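Local coordinates for coat protein (Sulfolobus turreted icosahedral virus, PDB 2BBD) that serves as the major capsid protein of an archaeal virus and probably builds its icosahedral shell from double jelly-roll subunits, at residues 2-7 against 154-159. Sequence-based numbering, arbitrary orientation.
Sequences EIYTET and ITYERV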
loop_
_atom_site.group_PDB
_atom_site.type_symbol
_atom_site.label_atom_id
_atom_site.label_comp_id
_atom_site.label_asym_id
_atom_site.label_seq_id
_atom_site.Cartn_x
_atom_site.Cartn_y
_atom_site.Cartn_z
ATOM N N GLU A 2 26.611 -1.891 -1.633
ATOM C CA GLU A 2 26.274 -2.324 -2.987
ATOM C C GLU A 2 24.842 -2.864 -3.051
ATOM O O GLU A 2 24.461 -3.741 -2.277
ATOM C CB GLU A 2 27.260 -3.402 -3.439
ATOM C CG GLU A 2 27.091 -3.870 -4.878
ATOM C CD GLU A 2 28.180 -4.855 -5.286
ATOM O OE1 GLU A 2 28.120 -5.400 -6.410
ATOM O OE2 GLU A 2 29.100 -5.085 -4.472
ATOM N N ILE A 3 24.059 -2.331 -3.981
ATOM C CA ILE A 3 22.664 -2.735 -4.143
ATOM C C ILE A 3 22.511 -3.692 -5.316
ATOM O O ILE A 3 23.029 -3.446 -6.404
ATOM C CB ILE A 3 21.758 -1.510 -4.386
ATOM C CG1 ILE A 3 21.920 -0.510 -3.236
ATOM C CG2 ILE A 3 20.295 -1.955 -4.514
ATOM C CD1 ILE A 3 21.137 0.789 -3.441
ATOM N N TYR A 4 21.802 -4.789 -5.091
ATOM C CA TYR A 4 21.598 -5.777 -6.142
ATOM C C TYR A 4 20.268 -6.479 -5.956
ATOM O O TYR A 4 19.706 -6.519 -4.859
ATOM C CB TYR A 4 22.737 -6.809 -6.163
ATOM C CG TYR A 4 22.818 -7.674 -4.925
ATOM C CD1 TYR A 4 23.367 -7.180 -3.743
ATOM C CD2 TYR A 4 22.317 -8.975 -4.927
ATOM C CE1 TYR A 4 23.418 -7.955 -2.597
ATOM C CE2 TYR A 4 22.357 -9.757 -3.784
ATOM C CZ TYR A 4 22.910 -9.240 -2.623
ATOM O OH TYR A 4 22.937 -9.995 -1.481
ATOM N N THR A 5 19.776 -7.042 -7.048
ATOM C CA THR A 5 18.495 -7.705 -7.033
ATOM C C THR A 5 18.557 -9.148 -7.510
ATOM O O THR A 5 19.307 -9.482 -8.427
ATOM C CB THR A 5 17.501 -6.914 -7.922
ATOM O OG1 THR A 5 17.339 -5.592 -7.389
ATOM C CG2 THR A 5 16.161 -7.589 -7.964
ATOM N N GLU A 6 17.783 -10.008 -6.858
ATOM C CA GLU A 6 17.703 -11.393 -7.279
ATOM C C GLU A 6 16.291 -11.956 -7.071
ATOM O O GLU A 6 15.555 -11.562 -6.153
ATOM C CB GLU A 6 18.787 -12.263 -6.596
ATOM C CG GLU A 6 18.797 -12.322 -5.078
ATOM C CD GLU A 6 20.053 -13.034 -4.516
ATOM O OE1 GLU A 6 20.028 -13.449 -3.343
ATOM O OE2 GLU A 6 21.067 -13.173 -5.233
ATOM N N THR A 7 15.913 -12.861 -7.961
ATOM C CA THR A 7 14.600 -13.478 -7.921
ATOM C C THR A 7 14.670 -14.852 -7.272
ATOM O O THR A 7 15.468 -15.686 -7.675
ATOM C CB THR A 7 14.059 -13.627 -9.344
ATOM O OG1 THR A 7 14.051 -12.342 -9.971
ATOM C CG2 THR A 7 12.661 -14.211 -9.334
ATOM N N ILE A 154 13.867 -9.918 -4.694
ATOM C CA ILE A 154 14.358 -9.107 -3.595
ATOM C C ILE A 154 15.520 -8.204 -3.958
ATOM O O ILE A 154 16.464 -8.617 -4.638
ATOM C CB ILE A 154 14.753 -10.025 -2.417
ATOM C CG1 ILE A 154 13.551 -10.889 -2.041
ATOM C CG2 ILE A 154 15.207 -9.203 -1.209
ATOM C CD1 ILE A 154 13.897 -12.046 -1.169
ATOM N N THR A 155 15.430 -6.952 -3.526
ATOM C CA THR A 155 16.508 -6.010 -3.759
ATOM C C THR A 155 17.270 -5.915 -2.436
ATOM O O THR A 155 16.709 -5.529 -1.414
ATOM C CB THR A 155 15.985 -4.619 -4.153
ATOM O OG1 THR A 155 15.341 -4.685 -5.433
ATOM C CG2 THR A 155 17.145 -3.638 -4.231
ATOM N N TYR A 156 18.541 -6.303 -2.460
ATOM C CA TYR A 156 19.377 -6.271 -1.267
ATOM C C TYR A 156 20.368 -5.133 -1.316
ATOM O O TYR A 156 20.526 -4.467 -2.331
ATOM C CB TYR A 156 20.199 -7.558 -1.133
ATOM C CG TYR A 156 19.417 -8.793 -0.787
ATOM C CD1 TYR A 156 19.130 -9.751 -1.753
ATOM C CD2 TYR A 156 18.998 -9.026 0.517
ATOM C CE1 TYR A 156 18.450 -10.919 -1.424
ATOM C CE2 TYR A 156 18.315 -10.183 0.857
ATOM C CZ TYR A 156 18.044 -11.126 -0.116
ATOM O OH TYR A 156 17.343 -12.259 0.219
ATOM N N GLU A 157 21.031 -4.923 -0.193
ATOM C CA GLU A 157 22.091 -3.937 -0.101
ATOM C C GLU A 157 23.090 -4.560 0.859
ATOM O O GLU A 157 22.738 -4.966 1.973
ATOM C CB GLU A 157 21.617 -2.590 0.450
ATOM C CG GLU A 157 22.665 -1.497 0.250
ATOM C CD GLU A 157 22.260 -0.154 0.830
ATOM O OE1 GLU A 157 21.097 0.259 0.648
ATOM O OE2 GLU A 157 23.117 0.499 1.457
ATOM N N ARG A 158 24.327 -4.674 0.405
ATOM C CA ARG A 158 25.364 -5.243 1.231
ATOM C C ARG A 158 25.905 -4.132 2.121
ATOM O O ARG A 158 26.718 -3.309 1.696
ATOM C CB ARG A 158 26.468 -5.838 0.356
ATOM C CG ARG A 158 27.646 -6.344 1.145
ATOM C CD ARG A 158 28.521 -7.266 0.320
ATOM N NE ARG A 158 29.818 -7.468 0.959
ATOM C CZ ARG A 158 30.796 -6.565 0.957
ATOM N NH1 ARG A 158 30.618 -5.400 0.344
ATOM N NH2 ARG A 158 31.948 -6.824 1.567
ATOM N N VAL A 159 25.425 -4.108 3.355
ATOM C CA VAL A 159 25.837 -3.109 4.325
ATOM C C VAL A 159 26.861 -3.738 5.259
ATOM O O VAL A 159 26.566 -4.694 5.982
ATOM C CB VAL A 159 24.622 -2.599 5.125
ATOM C CG1 VAL A 159 25.046 -1.516 6.086
ATOM C CG2 VAL A 159 23.573 -2.059 4.159
HETATM O O HOH W 1 28.956 -3.460 -0.187
HETATM O O HOH W 2 18.093 -14.523 -2.276
#
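Y4 and Y156 are paired across two antiparallel strands and pack closely. CB of Y156 sits over one face of the Y4 ring, a CH-pi contact with 3.5 Å from that CB to Y4 CZ. The two rings are turned only 28° from parallel but slid apart, so they barely overlap. Y4 reaches its neighbour because chi1 of 65° sets CG between the backbone N and carbonyl carbon, tipping the ring over toward strand 145-158. The backbones of the two residues exchange a pair of hydrogen bonds, Y156 N to Y4 O at 2.7 Å and Y4 N to Y156 O at 3.1 Å. Both phenols find polar partners elsewhere, Y4 OH at N28 and Y156 OH at the carbonyl of P25. The pair belongs to a sheet of the N-terminal of the two jelly rolls in this double jelly-roll fold; strand 2-13 is the outermost strand of that sheet within the chain, and strand 145-158 continues inward to strand 29-43. On the other face T5 OG1 and T155 OG1 share a hydrogen bond of 2.9 Å, and I3 CG2 rests 3.6 Å from T155 CG2. I3 CG1 crosses E157 at an angle, 3.7 Å from its CG, and the E157 carboxylate is held by R31 and R122. Toward solvent the fit slackens: E2 and R158 extend without their charged ends meeting, and a water joins E2 N to R158 O.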